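Local coordinates for kinesin-like protein (Caenorhabditis elegans, PDB 5X3E) that probably works as an ATP-driven microtubule motor of the kinesin-6 family, here captured in the apo state of its motor domain, at residues A[79-83]-A[422-427]; A[157-161]-A[178-182]; A[170-175]-A[316-321]; A[224-228]-A[351-355]. All coordinates share one frame; numbering follows the deposited sequence.

Overall arrangement
All four contacts lie in one kinesin motor domain. Interactions 2 and 3 are neighbours at one end, their centres about 11 Å apart, and their segments alternate along the chain. They meet directly, R173 bonding to C160 O and I161 O, and join hairpin 162-165/169-172, the helix 175-187 that follows it and a loop. Interaction 1 lies on the other side of the chain's centre, about 49 Å from both (between centres), and joins strand 79-82 of the small antiparallel sheet to the end region of helix 418-424. It closes a loop of the chain that contains all the others. Interaction 4, its centre about 25 Å from that of interaction 1, joins strand 213-225 of the central sheet to helix 350-375.

Interaction 1: A[79-83]-A[422-427]; sequences KVFRF and MSALAF
F81 and L425 give the closest pair of CA atoms, 6.7 Å apart, where strand 79-82 passes residues 422-427, the first of which belong to helix 418-424. The segments diverge to either side of this point: the CA atoms of K79 and M422 are 8.8 Å apart, and those of F83 and F427 8.9 Å. Side-chain packing makes up most of the contact, but a backbone oxygen comes in too, L425 O lying 3.2 Å from F81 CD2. L425 CB stands over one face of the F81 ring, 3.6 Å from its centroid and 17° off the normal, a CH-pi contact. The two methyls of L425 then part: CD1 stays by F81 CD1, whereas CD2 reaches F83 CZ at 3.5 Å. Leucine thus fills the step between F81 of the strand and F83 just beyond it. M422 is bent at chi2 (-64°) and chi3 (-53°), which folds its methyl back to the edge of the F81 ring and against K79, with CE 3.5 Å from K79 CD and close to the amine NZ. Strand 79-82 is the third of four antiparallel strands, hydrogen-bonded to strands 59-62 and 430-433. F83 and L425 also touch C40 of strand 37-42, so the contact bridges the small sheet and the central one. F427 sets its ring edge-to-face with Y119. The contact is mostly apolar, with no hydrogen bond between the segments, so it probably depends on shape and burial.

Interaction 2: A[157-161]-A[178-182]; sequences VEKCI and AHLKR. With SO4 (sulfate ion), chain F.
The guanidinium group of R182 lies between E158 and its own helix. The E158 carboxylate approaches over one face, CD 3.6 Å above the plane, while A178 O and H179 N back the opposite face. The two flat groups are inclined at 53°, and E158 OE1 forms a salt bridge to R182 NH2 at 2.6 Å. A bend at chi3 (-108°) turns the arginine so that NE faces the turn and donates to K159 O at 3.0 Å, slightly out of the carbonyl plane. A leucine here would probably leave E158 without its counter-charge and K159 O without this donor. Beneath the polar grip, C160 CB rests 3.7 Å from K181 CB, and A178 CB fits against I161 CG1 at 3.8 Å. K159 points its amine to E269 in a salt bridge. A sulfate, probably from the crystallisation liquor, sits beside K159 N and R182 CD. E158 to I161 form a type II beta turn, with C160 at its third position (phi 69°). It leads into hairpin 162-165/169-172, on which helix 175-187 folds back: turn, beta hairpin and helix packed together, in the insertion that probably corresponds to loop 6 of kinesins.

Interaction 3: A[170-175]-A[316-321]; sequences FEIRAT and YPTMDS. With SO4 (sulfate ion), chain G; SO4 (sulfate ion), chain O.
Y316 OH donates to R173 O from above the carbonyl plane, 42° out of it, and so misses the lone-pair direction; the two atoms are 2.5 Å apart. R173 O in turn lies near the plane of the tyrosine ring, at its edge. This bond holds the chain just before helix 175-187, where A174 takes the N-cap position, and Y316 CE1 packs on T175 CB at 3.6 Å. A second hydrogen bond closes the other end of the contact: S321 OG donates to E171 OE1 at 3.0 Å, on the syn side but 34° out of the carboxylate plane. E171 CB points away from the loop, yet a bend at chi2 (-64°) brings the carboxylate round to the serine. Between the two bonds I172 is pressed into the loop. Its CG2 slides past P317 CG at 3.9 Å and meets M319 SD at 4.1 Å, and its CD1 comes to 3.4 Å from T318 O. The curled M319 carries its methyl to I172 O. R173 turns away to C160 O and into a cation-pi contact with Y163, while a sulfate, probably from the crystallisation liquor, accepts weak bonds at its guanidinium edge. The loop between strands 296-307 and 325-333, probably loop 10 of kinesins, thus clasps the second strand of a beta hairpin and the start of the helix that follows it.

Interaction 4: A[224-228]-A[351-355]; sequences IYNNY and AEANS
Y225 OH donates to E352 OE2 at 2.5 Å, linking the tight end of a beta hairpin to helix 350-375, which by its place in the motor domain is probably the kinesin relay helix. The carboxylate comes in at the ring edge, its plane turned 63° from the ring. E352 leaves the helix fully extended, CG opposite the backbone N (chi1 176°), and this length takes it across to the hydroxyl. Its other oxygen, OE1, forms a salt bridge with R294, in a region that probably corresponds to switch I, and the Y225 ring also takes a cation-pi contact from K290. A glutamine in place of E352 would probably leave R294 without its counter-charge and weaken the hold on the tyrosine hydroxyl. The hairpin turns from Y225 to Y228 as a type I' beta turn, with N226 and N227 at its corners. The N226 amide lies beside the helix in loose contact, ND2 4.0 Å from E352 N and OD1 4.2 Å from A351 CB. The backbone of the turn packs on S355, whose CB lies 4.1 Å from N227 N. Strand 213-225 of the central sheet is thereby tied to the helix at one end of its hairpin. S355 OG has two acceptors within reach, N226 OD1 across the contact at 3.3 Å and A351 O one helical turn back at 3.0 Å.

Interaction 1: A[79-83]-A[422-427]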
loop_
_atom_site.group_PDB
_atom_site.type_symbol
_atom_site.label_atom_id
_atom_site.label_comp_id
_atom_site.label_asym_id
_atom_site.label_seq_id
_atom_site.Cartn_x
_atom_site.Cartn_y
_atom_site.Cartn_z
ATOM N N LYS A 79 -29.473 5.851 6.160
ATOM C CA LYS A 79 -28.331 5.808 7.063
ATOM C C LYS A 79 -27.380 6.955 6.754
ATOM O O LYS A 79 -27.282 7.416 5.614
ATOM C CB LYS A 79 -27.569 4.475 6.982
ATOM C CG LYS A 79 -28.270 3.306 7.654
ATOM C CD LYS A 79 -27.443 2.033 7.533
ATOM C CE LYS A 79 -28.196 0.815 8.058
ATOM N NZ LYS A 79 -27.489 -0.464 7.750
ATOM N N VAL A 80 -26.672 7.404 7.788
ATOM C CA VAL A 80 -25.684 8.470 7.682
ATOM C C VAL A 80 -24.366 7.944 8.229
ATOM O O VAL A 80 -24.320 7.415 9.345
ATOM C CB VAL A 80 -26.127 9.732 8.442
ATOM C CG1 VAL A 80 -25.022 10.768 8.429
ATOM C CG2 VAL A 80 -27.387 10.294 7.828
ATOM N N PHE A 81 -23.301 8.085 7.449
ATOM C CA PHE A 81 -22.001 7.545 7.815
ATOM C C PHE A 81 -21.004 8.675 8.015
ATOM O O PHE A 81 -20.974 9.635 7.239
ATOM C CB PHE A 81 -21.499 6.578 6.749
ATOM C CG PHE A 81 -22.342 5.351 6.611
ATOM C CD1 PHE A 81 -23.261 5.239 5.583
ATOM C CD2 PHE A 81 -22.230 4.315 7.522
ATOM C CE1 PHE A 81 -24.041 4.107 5.455
ATOM C CE2 PHE A 81 -23.004 3.181 7.401
ATOM C CZ PHE A 81 -23.912 3.076 6.366
ATOM N N ARG A 82 -20.175 8.543 9.044
ATOM C CA ARG A 82 -19.181 9.549 9.385
ATOM C C ARG A 82 -17.786 9.003 9.112
ATOM O O ARG A 82 -17.430 7.922 9.593
ATOM C CB ARG A 82 -19.316 9.972 10.851
ATOM C CG ARG A 82 -18.403 11.115 11.246
ATOM C CD ARG A 82 -18.756 11.642 12.629
ATOM N NE ARG A 82 -17.872 12.731 13.036
ATOM C CZ ARG A 82 -18.072 14.007 12.716
ATOM N NH1 ARG A 82 -17.222 14.941 13.124
ATOM N NH2 ARG A 82 -19.124 14.348 11.985
ATOM N N PHE A 83 -17.004 9.754 8.347
ATOM C CA PHE A 83 -15.624 9.415 8.041
ATOM C C PHE A 83 -14.718 10.558 8.479
ATOM O O PHE A 83 -15.173 11.671 8.754
ATOM C CB PHE A 83 -15.437 9.147 6.542
ATOM C CG PHE A 83 -16.268 8.018 6.020
ATOM C CD1 PHE A 83 -15.814 6.713 6.099
ATOM C CD2 PHE A 83 -17.505 8.260 5.448
ATOM C CE1 PHE A 83 -16.576 5.671 5.615
ATOM C CE2 PHE A 83 -18.272 7.223 4.964
ATOM C CZ PHE A 83 -17.806 5.926 5.050
ATOM N N MET A 422 -23.621 0.171 0.660
ATOM C CA MET A 422 -24.017 -0.067 2.044
ATOM C C MET A 422 -22.972 -0.895 2.777
ATOM O O MET A 422 -22.736 -0.692 3.975
ATOM C CB MET A 422 -25.379 -0.754 2.086
ATOM C CG MET A 422 -26.519 0.165 1.704
ATOM S SD MET A 422 -26.663 1.501 2.903
ATOM C CE MET A 422 -26.747 0.553 4.416
ATOM N N SER A 423 -22.351 -1.849 2.082
ATOM C CA SER A 423 -21.279 -2.633 2.683
ATOM C C SER A 423 -19.979 -1.841 2.738
ATOM O O SER A 423 -19.214 -1.963 3.702
ATOM C CB SER A 423 -21.067 -3.924 1.892
ATOM O OG SER A 423 -20.624 -3.638 0.575
ATOM N N ALA A 424 -19.713 -1.029 1.711
ATOM C CA ALA A 424 -18.477 -0.257 1.672
ATOM C C ALA A 424 -18.475 0.838 2.729
ATOM O O ALA A 424 -17.428 1.152 3.306
ATOM C CB ALA A 424 -18.272 0.343 0.282
ATOM N N LEU A 425 -19.637 1.438 2.984
ATOM C CA LEU A 425 -19.743 2.477 3.999
ATOM C C LEU A 425 -19.839 1.910 5.408
ATOM O O LEU A 425 -19.778 2.677 6.370
ATOM C CB LEU A 425 -20.952 3.375 3.714
ATOM C CG LEU A 425 -20.957 4.169 2.403
ATOM C CD1 LEU A 425 -22.299 4.840 2.193
ATOM C CD2 LEU A 425 -19.846 5.195 2.364
ATOM N N ALA A 426 -20.004 0.591 5.550
ATOM C CA ALA A 426 -19.978 -0.028 6.871
ATOM C C ALA A 426 -18.612 0.080 7.539
ATOM O O ALA A 426 -18.519 -0.085 8.760
ATOM C CB ALA A 426 -20.390 -1.497 6.772
ATOM N N PHE A 427 -17.554 0.351 6.770
ATOM C CA PHE A 427 -16.235 0.614 7.332
ATOM C C PHE A 427 -16.158 1.946 8.066
ATOM O O PHE A 427 -15.081 2.296 8.561
ATOM C CB PHE A 427 -15.178 0.580 6.226
ATOM C CG PHE A 427 -14.733 -0.806 5.847
ATOM C CD1 PHE A 427 -13.833 -1.502 6.637
ATOM C CD2 PHE A 427 -15.206 -1.409 4.693
ATOM C CE1 PHE A 427 -13.413 -2.770 6.285
ATOM C CE2 PHE A 427 -14.791 -2.681 4.338
ATOM C CZ PHE A 427 -13.894 -3.361 5.135
#

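Interaction 2: A[157-161]-A[178-182]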
loop_
_atom_site.group_PDB
_atom_site.type_symbol
_atom_site.label_atom_id
_atom_site.label_comp_id
_atom_site.label_asym_id
_atom_site.label_seq_id
_atom_site.Cartn_x
_atom_site.Cartn_y
_atom_site.Cartn_z
ATOM N N VAL A 157 22.218 5.939 -1.444
ATOM C CA VAL A 157 23.461 5.381 -1.968
ATOM C C VAL A 157 23.254 4.652 -3.285
ATOM O O VAL A 157 22.122 4.385 -3.700
ATOM C CB VAL A 157 24.134 4.437 -0.959
ATOM C CG1 VAL A 157 24.863 5.235 0.033
ATOM C CG2 VAL A 157 23.098 3.555 -0.269
ATOM N N GLU A 158 24.360 4.309 -3.936
ATOM C CA GLU A 158 24.306 3.496 -5.133
ATOM C C GLU A 158 23.804 2.097 -4.789
ATOM O O GLU A 158 23.730 1.690 -3.617
ATOM C CB GLU A 158 25.686 3.400 -5.775
ATOM C CG GLU A 158 26.308 4.749 -6.107
ATOM C CD GLU A 158 27.794 4.651 -6.414
ATOM O OE1 GLU A 158 28.490 3.792 -5.821
ATOM O OE2 GLU A 158 28.256 5.430 -7.269
ATOM N N LYS A 159 23.469 1.355 -5.838
ATOM C CA LYS A 159 22.901 0.030 -5.682
ATOM C C LYS A 159 23.951 -0.962 -5.196
ATOM O O LYS A 159 25.162 -0.736 -5.298
ATOM C CB LYS A 159 22.324 -0.452 -7.016
ATOM C CG LYS A 159 21.100 0.314 -7.483
ATOM C CD LYS A 159 20.597 -0.287 -8.780
ATOM C CE LYS A 159 19.343 0.391 -9.287
ATOM N NZ LYS A 159 18.878 -0.234 -10.556
ATOM N N CYS A 160 23.456 -2.066 -4.637
ATOM C CA CYS A 160 24.236 -3.226 -4.227
ATOM C C CYS A 160 25.146 -2.955 -3.039
ATOM O O CYS A 160 26.001 -3.792 -2.722
ATOM C CB CYS A 160 25.049 -3.795 -5.395
ATOM S SG CYS A 160 24.068 -3.997 -6.907
ATOM N N ILE A 161 24.995 -1.811 -2.374
ATOM C CA ILE A 161 25.624 -1.626 -1.072
ATOM C C ILE A 161 24.795 -2.322 0.003
ATOM O O ILE A 161 25.241 -3.291 0.631
ATOM C CB ILE A 161 25.820 -0.128 -0.769
ATOM C CG1 ILE A 161 26.754 0.504 -1.803
ATOM C CG2 ILE A 161 26.413 0.065 0.616
ATOM C CD1 ILE A 161 26.668 2.018 -1.867
ATOM N N ALA A 178 30.456 -3.834 -4.043
ATOM C CA ALA A 178 29.190 -3.332 -4.563
ATOM C C ALA A 178 29.358 -2.760 -5.962
ATOM O O ALA A 178 28.458 -2.895 -6.801
ATOM C CB ALA A 178 28.626 -2.270 -3.620
ATOM N N HIS A 179 30.511 -2.143 -6.234
ATOM C CA HIS A 179 30.767 -1.550 -7.543
ATOM C C HIS A 179 30.720 -2.605 -8.644
ATOM O O HIS A 179 30.081 -2.402 -9.682
ATOM C CB HIS A 179 32.117 -0.826 -7.516
ATOM C CG HIS A 179 32.551 -0.266 -8.837
ATOM N ND1 HIS A 179 33.401 -0.935 -9.691
ATOM C CD2 HIS A 179 32.284 0.923 -9.430
ATOM C CE1 HIS A 179 33.622 -0.193 -10.762
ATOM N NE2 HIS A 179 32.957 0.940 -10.628
ATOM N N LEU A 180 31.380 -3.748 -8.431
ATOM C CA LEU A 180 31.347 -4.811 -9.432
ATOM C C LEU A 180 29.957 -5.428 -9.526
ATOM O O LEU A 180 29.511 -5.798 -10.620
ATOM C CB LEU A 180 32.384 -5.888 -9.110
ATOM C CG LEU A 180 32.536 -6.998 -10.161
ATOM C CD1 LEU A 180 32.979 -6.447 -11.517
ATOM C CD2 LEU A 180 33.496 -8.073 -9.689
ATOM N N LYS A 181 29.274 -5.570 -8.385
ATOM C CA LYS A 181 27.916 -6.099 -8.390
ATOM C C LYS A 181 27.024 -5.241 -9.273
ATOM O O LYS A 181 26.216 -5.761 -10.045
ATOM C CB LYS A 181 27.362 -6.154 -6.966
ATOM C CG LYS A 181 27.803 -7.368 -6.161
ATOM C CD LYS A 181 27.237 -8.695 -6.638
ATOM C CE LYS A 181 27.911 -9.842 -5.886
ATOM N NZ LYS A 181 27.423 -11.181 -6.307
ATOM N N ARG A 182 27.174 -3.919 -9.173
ATOM C CA ARG A 182 26.435 -3.001 -10.037
ATOM C C ARG A 182 26.685 -3.302 -11.511
ATOM O O ARG A 182 25.751 -3.320 -12.321
ATOM C CB ARG A 182 26.837 -1.561 -9.727
ATOM C CG ARG A 182 25.943 -0.838 -8.735
ATOM C CD ARG A 182 26.428 0.588 -8.487
ATOM N NE ARG A 182 27.020 0.736 -7.161
ATOM C CZ ARG A 182 28.286 1.066 -6.938
ATOM N NH1 ARG A 182 29.101 1.297 -7.958
ATOM N NH2 ARG A 182 28.738 1.173 -5.694
HETATM S S SO4 F . 23.173 3.059 -9.141
HETATM O O1 SO4 F . 24.311 3.424 -9.975
HETATM O O2 SO4 F . 22.505 4.258 -8.649
HETATM O O3 SO4 F . 22.243 2.264 -9.941
HETATM O O4 SO4 F . 23.655 2.283 -8.004
#

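Interaction 3: A[170-175]-A[316-321]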
loop_
_atom_site.group_PDB
_atom_site.type_symbol
_atom_site.label_atom_id
_atom_site.label_comp_id
_atom_site.label_asym_id
_atom_site.label_seq_id
_atom_site.Cartn_x
_atom_site.Cartn_y
_atom_site.Cartn_z
ATOM N N PHE A 170 18.615 -7.254 5.654
ATOM C CA PHE A 170 19.491 -6.592 4.691
ATOM C C PHE A 170 20.928 -6.616 5.192
ATOM O O PHE A 170 21.173 -6.483 6.394
ATOM C CB PHE A 170 19.045 -5.139 4.423
ATOM C CG PHE A 170 17.755 -5.039 3.663
ATOM C CD1 PHE A 170 17.754 -4.989 2.275
ATOM C CD2 PHE A 170 16.544 -5.046 4.328
ATOM C CE1 PHE A 170 16.561 -4.931 1.566
ATOM C CE2 PHE A 170 15.348 -4.987 3.626
ATOM C CZ PHE A 170 15.353 -4.930 2.246
ATOM N N GLU A 171 21.874 -6.784 4.274
ATOM C CA GLU A 171 23.292 -6.765 4.593
ATOM C C GLU A 171 23.963 -5.613 3.855
ATOM O O GLU A 171 23.325 -4.888 3.088
ATOM C CB GLU A 171 23.960 -8.095 4.237
ATOM C CG GLU A 171 23.393 -9.306 4.947
ATOM C CD GLU A 171 23.592 -9.259 6.445
ATOM O OE1 GLU A 171 24.549 -8.594 6.896
ATOM O OE2 GLU A 171 22.789 -9.883 7.171
ATOM N N ILE A 172 25.264 -5.443 4.097
ATOM C CA ILE A 172 26.027 -4.328 3.550
ATOM C C ILE A 172 27.338 -4.834 2.962
ATOM O O ILE A 172 28.154 -5.425 3.678
ATOM C CB ILE A 172 26.294 -3.251 4.614
ATOM C CG1 ILE A 172 24.968 -2.706 5.149
ATOM C CG2 ILE A 172 27.171 -2.142 4.038
ATOM C CD1 ILE A 172 25.081 -1.881 6.401
ATOM N N ARG A 173 27.538 -4.604 1.665
ATOM C CA ARG A 173 28.800 -4.865 0.982
ATOM C C ARG A 173 29.776 -3.711 1.192
ATOM O O ARG A 173 29.383 -2.586 1.502
ATOM C CB ARG A 173 28.587 -5.045 -0.519
ATOM C CG ARG A 173 27.845 -6.286 -0.920
ATOM C CD ARG A 173 27.901 -6.465 -2.412
ATOM N NE ARG A 173 27.099 -7.607 -2.831
ATOM C CZ ARG A 173 25.803 -7.547 -3.104
ATOM N NH1 ARG A 173 25.158 -6.394 -3.008
ATOM N NH2 ARG A 173 25.154 -8.640 -3.478
ATOM N N ALA A 174 31.064 -4.008 1.032
ATOM C CA ALA A 174 32.066 -2.960 0.887
ATOM C C ALA A 174 31.939 -2.330 -0.496
ATOM O O ALA A 174 31.367 -2.919 -1.418
ATOM C CB ALA A 174 33.472 -3.512 1.095
ATOM N N THR A 175 32.488 -1.120 -0.643
ATOM C CA THR A 175 32.171 -0.306 -1.818
ATOM C C THR A 175 32.679 -0.933 -3.114
ATOM O O THR A 175 31.956 -0.970 -4.115
ATOM C CB THR A 175 32.731 1.110 -1.654
ATOM O OG1 THR A 175 32.591 1.821 -2.893
ATOM C CG2 THR A 175 34.196 1.084 -1.235
ATOM N N TYR A 316 28.234 6.665 2.531
ATOM C CA TYR A 316 28.306 5.229 2.739
ATOM C C TYR A 316 27.837 4.902 4.144
ATOM O O TYR A 316 28.056 5.696 5.068
ATOM C CB TYR A 316 29.732 4.709 2.513
ATOM C CG TYR A 316 29.767 3.328 1.920
ATOM C CD1 TYR A 316 29.603 3.138 0.554
ATOM C CD2 TYR A 316 29.967 2.210 2.721
ATOM C CE1 TYR A 316 29.626 1.876 0.004
ATOM C CE2 TYR A 316 29.993 0.939 2.176
ATOM C CZ TYR A 316 29.822 0.784 0.815
ATOM O OH TYR A 316 29.838 -0.465 0.254
ATOM N N PRO A 317 27.196 3.755 4.341
ATOM C CA PRO A 317 26.798 3.351 5.691
ATOM C C PRO A 317 27.968 2.771 6.470
ATOM O O PRO A 317 28.977 2.340 5.910
ATOM C CB PRO A 317 25.738 2.274 5.432
ATOM C CG PRO A 317 26.175 1.658 4.142
ATOM C CD PRO A 317 26.700 2.813 3.321
ATOM N N THR A 318 27.808 2.764 7.791
ATOM C CA THR A 318 28.691 1.967 8.628
ATOM C C THR A 318 28.478 0.490 8.303
ATOM O O THR A 318 27.368 0.058 7.978
ATOM C CB THR A 318 28.411 2.230 10.108
ATOM O OG1 THR A 318 27.030 1.978 10.391
ATOM C CG2 THR A 318 28.724 3.681 10.450
ATOM N N MET A 319 29.551 -0.296 8.402
ATOM C CA MET A 319 29.488 -1.670 7.917
ATOM C C MET A 319 28.613 -2.569 8.781
ATOM O O MET A 319 28.185 -3.627 8.308
ATOM C CB MET A 319 30.898 -2.254 7.825
ATOM C CG MET A 319 31.781 -1.571 6.790
ATOM S SD MET A 319 31.066 -1.639 5.134
ATOM C CE MET A 319 30.955 -3.413 4.898
ATOM N N ASP A 320 28.299 -2.160 10.007
ATOM C CA ASP A 320 27.536 -2.994 10.937
ATOM C C ASP A 320 26.080 -3.068 10.489
ATOM O O ASP A 320 25.301 -2.135 10.696
ATOM C CB ASP A 320 27.655 -2.438 12.352
ATOM C CG ASP A 320 26.930 -3.287 13.383
ATOM O OD1 ASP A 320 26.828 -2.843 14.547
ATOM O OD2 ASP A 320 26.464 -4.394 13.033
ATOM N N SER A 321 25.711 -4.198 9.871
ATOM C CA SER A 321 24.357 -4.406 9.361
ATOM C C SER A 321 23.308 -4.446 10.468
ATOM O O SER A 321 22.130 -4.196 10.193
ATOM C CB SER A 321 24.290 -5.693 8.535
ATOM O OG SER A 321 24.307 -6.846 9.355
HETATM S S SO4 G . 17.647 -5.875 9.011
HETATM O O1 SO4 G . 18.377 -4.824 9.714
HETATM O O2 SO4 G . 16.216 -5.647 9.164
HETATM O O3 SO4 G . 18.010 -5.892 7.599
HETATM O O4 SO4 G . 17.999 -7.161 9.607
HETATM S S SO4 O . 22.056 -8.684 -4.665
HETATM O O1 SO4 O . 22.321 -7.245 -4.693
HETATM O O2 SO4 O . 20.678 -8.930 -5.086
HETATM O O3 SO4 O . 22.255 -9.198 -3.314
HETATM O O4 SO4 O . 22.974 -9.370 -5.572
#

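Interaction 4: A[224-228]-A[351-355]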
loop_
_atom_site.group_PDB
_atom_site.type_symbol
_atom_site.label_atom_id
_atom_site.label_comp_id
_atom_site.label_asym_id
_atom_site.label_seq_id
_atom_site.Cartn_x
_atom_site.Cartn_y
_atom_site.Cartn_z
ATOM N N ILE A 224 -2.335 -11.168 -3.611
ATOM C CA ILE A 224 -3.068 -12.183 -2.864
ATOM C C ILE A 224 -4.319 -12.511 -3.670
ATOM O O ILE A 224 -5.234 -11.685 -3.780
ATOM C CB ILE A 224 -3.414 -11.714 -1.448
ATOM C CG1 ILE A 224 -2.138 -11.536 -0.630
ATOM C CG2 ILE A 224 -4.344 -12.708 -0.772
ATOM C CD1 ILE A 224 -2.362 -10.865 0.699
ATOM N N TYR A 225 -4.346 -13.703 -4.261
ATOM C CA TYR A 225 -5.438 -14.115 -5.138
ATOM C C TYR A 225 -5.880 -15.521 -4.758
ATOM O O TYR A 225 -5.069 -16.452 -4.790
ATOM C CB TYR A 225 -4.994 -14.062 -6.602
ATOM C CG TYR A 225 -5.987 -14.650 -7.564
ATOM C CD1 TYR A 225 -7.214 -14.040 -7.777
ATOM C CD2 TYR A 225 -5.699 -15.810 -8.265
ATOM C CE1 TYR A 225 -8.127 -14.571 -8.660
ATOM C CE2 TYR A 225 -6.607 -16.349 -9.151
ATOM C CZ TYR A 225 -7.820 -15.728 -9.345
ATOM O OH TYR A 225 -8.731 -16.260 -10.229
ATOM N N ASN A 226 -7.160 -15.675 -4.412
ATOM C CA ASN A 226 -7.743 -16.972 -4.052
ATOM C C ASN A 226 -7.016 -17.606 -2.866
ATOM O O ASN A 226 -6.647 -18.780 -2.892
ATOM C CB ASN A 226 -7.754 -17.924 -5.249
ATOM C CG ASN A 226 -8.864 -18.961 -5.159
ATOM O OD1 ASN A 226 -9.296 -19.339 -4.069
ATOM N ND2 ASN A 226 -9.327 -19.429 -6.309
ATOM N N ASN A 227 -6.815 -16.806 -1.817
ATOM C CA ASN A 227 -6.147 -17.207 -0.574
ATOM C C ASN A 227 -4.727 -17.730 -0.804
ATOM O O ASN A 227 -4.145 -18.365 0.078
ATOM C CB ASN A 227 -6.969 -18.245 0.199
ATOM C CG ASN A 227 -6.855 -18.069 1.701
ATOM O OD1 ASN A 227 -6.864 -16.943 2.206
ATOM N ND2 ASN A 227 -6.729 -19.178 2.422
ATOM N N TYR A 228 -4.155 -17.462 -1.973
ATOM C CA TYR A 228 -2.769 -17.783 -2.270
ATOM C C TYR A 228 -2.010 -16.493 -2.536
ATOM O O TYR A 228 -2.575 -15.506 -3.017
ATOM C CB TYR A 228 -2.653 -18.716 -3.476
ATOM C CG TYR A 228 -3.102 -20.133 -3.202
ATOM C CD1 TYR A 228 -2.690 -20.807 -2.056
ATOM C CD2 TYR A 228 -3.947 -20.795 -4.080
ATOM C CE1 TYR A 228 -3.095 -22.107 -1.803
ATOM C CE2 TYR A 228 -4.362 -22.095 -3.833
ATOM C CZ TYR A 228 -3.934 -22.746 -2.693
ATOM O OH TYR A 228 -4.342 -24.038 -2.442
ATOM N N ALA A 351 -14.975 -20.243 -5.844
ATOM C CA ALA A 351 -14.027 -20.139 -4.739
ATOM C C ALA A 351 -13.337 -18.783 -4.728
ATOM O O ALA A 351 -12.985 -18.271 -3.657
ATOM C CB ALA A 351 -12.992 -21.262 -4.820
ATOM N N GLU A 352 -13.143 -18.189 -5.909
ATOM C CA GLU A 352 -12.516 -16.876 -6.006
ATOM C C GLU A 352 -13.353 -15.816 -5.299
ATOM O O GLU A 352 -12.830 -15.014 -4.516
ATOM C CB GLU A 352 -12.299 -16.519 -7.479
ATOM C CG GLU A 352 -11.730 -15.133 -7.732
ATOM C CD GLU A 352 -11.594 -14.823 -9.214
ATOM O OE1 GLU A 352 -11.973 -13.708 -9.633
ATOM O OE2 GLU A 352 -11.134 -15.708 -9.967
ATOM N N ALA A 353 -14.663 -15.799 -5.563
ATOM C CA ALA A 353 -15.531 -14.826 -4.905
ATOM C C ALA A 353 -15.680 -15.100 -3.412
ATOM O O ALA A 353 -15.772 -14.153 -2.622
ATOM C CB ALA A 353 -16.902 -14.808 -5.582
ATOM N N ASN A 354 -15.670 -16.373 -2.997
ATOM C CA ASN A 354 -15.771 -16.670 -1.570
ATOM C C ASN A 354 -14.509 -16.262 -0.820
ATOM O O ASN A 354 -14.587 -15.800 0.322
ATOM C CB ASN A 354 -16.095 -18.147 -1.346
ATOM C CG ASN A 354 -17.473 -18.524 -1.865
ATOM O OD1 ASN A 354 -18.492 -18.191 -1.253
ATOM N ND2 ASN A 354 -17.512 -19.226 -2.990
ATOM N N SER A 355 -13.336 -16.446 -1.430
ATOM C CA SER A 355 -12.110 -15.978 -0.796
ATOM C C SER A 355 -12.117 -14.461 -0.646
ATOM O O SER A 355 -11.711 -13.930 0.396
ATOM C CB SER A 355 -10.890 -16.443 -1.590
ATOM O OG SER A 355 -10.810 -17.856 -1.597
#